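Long-range contact in L-lysine 6-monooxygenase involved in desferrioxamine biosynthesis (Erwinia amylovora CFBP1430, PDB 5O8P), which probably hydroxylates a terminal amine of cadaverine with the help of FAD and NADPH, an early step in making the siderophore desferrioxamine: residues 164-169 with 336-341. Residues are numbered along the deposited sequence; the frame is centred on the assembly and turned at random.
Sequences WSPACS and LVMATG
W164 and T340 meet through a backbone oxygen and a hydroxyl, while the indole crosses the threonine side chain at about a right angle. T340 OG1 donates to W164 O, arriving in the carbonyl plane on a lone pair. A chi1 of 48° turns the hydroxyl to W164 O and leaves the methyl CG2 for P166 CD, 4.0 Å away; threonine offers both groups from one CB, and here each has a partner. With CG anti to the backbone N (chi1 -179°), the indole brings its benzene edge to T340: CE3 lies 3.5 Å from T340 O, which sits near the ring plane, and 3.8 Å from T340 CB. One indole face has P166 N 3.8 Å above its plane, offset toward the rim. W164 N donates to G341 O at 3.0 Å, and H178 also donates to G341 O; the positive phi of G341 (73°) is most easily tolerated by glycine. Strand 335-338 belongs to the five-stranded parallel sheet of the NADP-binding, Rossmann-type domain, and the pairing ties the turn at its C-terminal end to the loop leading into neighbouring strand 177-178. The P166 side chain is about 4 Å from that of L305, which binds NADP(+), although none is bound in this chain. M338's unbranched thioether chain, bent at chi2 and chi3, runs past P166, SD lying 3.8 Å from P166 CD and CE 3.7 Å from S169 CB. S169 sends both OG and N to P166 O, closing the first 3-10 turn; serine's short hydroxyl can reach that carbonyl.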
# COMPACT_ATOMS: atom_id res chain seq x y z
N TRP B 164 32.01 -2.93 -15.17
CA TRP B 164 32.59 -1.77 -15.83
C TRP B 164 32.82 -0.64 -14.84
O TRP B 164 31.92 -0.33 -14.04
CB TRP B 164 31.67 -1.27 -16.92
CG TRP B 164 32.19 -0.08 -17.67
CD1 TRP B 164 33.00 -0.09 -18.76
CD2 TRP B 164 31.93 1.29 -17.38
NE1 TRP B 164 33.26 1.19 -19.17
CE2 TRP B 164 32.62 2.06 -18.34
CE3 TRP B 164 31.19 1.95 -16.38
CZ2 TRP B 164 32.58 3.46 -18.34
CZ3 TRP B 164 31.15 3.34 -16.39
CH2 TRP B 164 31.84 4.08 -17.37
N SER B 165 34.00 -0.02 -14.91
CA SER B 165 34.34 1.18 -14.16
C SER B 165 34.85 2.24 -15.13
O SER B 165 35.38 1.88 -16.18
CB SER B 165 35.40 0.88 -13.11
OG SER B 165 35.01 -0.21 -12.30
N PRO B 166 34.72 3.55 -14.80
CA PRO B 166 35.18 4.61 -15.70
C PRO B 166 36.64 4.47 -16.10
O PRO B 166 37.44 3.95 -15.32
CB PRO B 166 34.97 5.89 -14.88
CG PRO B 166 33.89 5.55 -13.92
CD PRO B 166 34.13 4.12 -13.57
N ALA B 167 36.99 4.93 -17.30
CA ALA B 167 38.35 4.78 -17.84
C ALA B 167 39.44 5.33 -16.91
O ALA B 167 40.51 4.72 -16.78
CB ALA B 167 38.45 5.44 -19.21
N CYS B 168 39.16 6.46 -16.26
CA CYS B 168 40.12 7.10 -15.35
C CYS B 168 40.39 6.34 -14.04
O CYS B 168 41.36 6.63 -13.35
CB CYS B 168 39.65 8.53 -15.04
SG CYS B 168 38.16 8.59 -14.03
N SER B 169 39.53 5.38 -13.68
CA SER B 169 39.69 4.58 -12.47
C SER B 169 40.64 3.37 -12.59
O SER B 169 41.04 2.80 -11.56
CB SER B 169 38.31 4.12 -11.95
OG SER B 169 37.76 3.08 -12.75
N LEU B 336 35.64 3.79 -1.59
CA LEU B 336 34.99 4.15 -2.83
C LEU B 336 34.31 2.92 -3.39
O LEU B 336 34.97 1.95 -3.72
CB LEU B 336 36.01 4.70 -3.81
CG LEU B 336 35.54 5.10 -5.20
CD1 LEU B 336 34.44 6.13 -5.10
CD2 LEU B 336 36.70 5.64 -6.02
N VAL B 337 32.98 2.93 -3.47
CA VAL B 337 32.23 1.86 -4.09
C VAL B 337 31.84 2.34 -5.48
O VAL B 337 31.08 3.29 -5.62
CB VAL B 337 30.98 1.49 -3.29
CG1 VAL B 337 30.13 0.49 -4.05
CG2 VAL B 337 31.37 0.93 -1.94
N MET B 338 32.36 1.67 -6.50
CA MET B 338 32.08 2.00 -7.89
C MET B 338 30.88 1.16 -8.38
O MET B 338 31.04 0.06 -8.90
CB MET B 338 33.34 1.76 -8.71
CG MET B 338 33.39 2.53 -10.00
SD MET B 338 33.89 4.24 -9.75
CE MET B 338 35.64 4.03 -9.39
N ALA B 339 29.67 1.69 -8.20
CA ALA B 339 28.43 1.03 -8.63
C ALA B 339 28.03 1.53 -10.02
O ALA B 339 26.94 2.04 -10.23
CB ALA B 339 27.32 1.29 -7.62
N THR B 340 28.94 1.35 -10.96
CA THR B 340 28.81 1.89 -12.29
C THR B 340 28.29 0.85 -13.30
O THR B 340 28.31 1.07 -14.52
CB THR B 340 30.16 2.46 -12.74
OG1 THR B 340 31.19 1.49 -12.48
CG2 THR B 340 30.46 3.74 -11.96
N GLY B 341 27.82 -0.29 -12.79
CA GLY B 341 27.17 -1.29 -13.61
C GLY B 341 28.10 -2.07 -14.52
O GLY B 341 29.29 -2.21 -14.23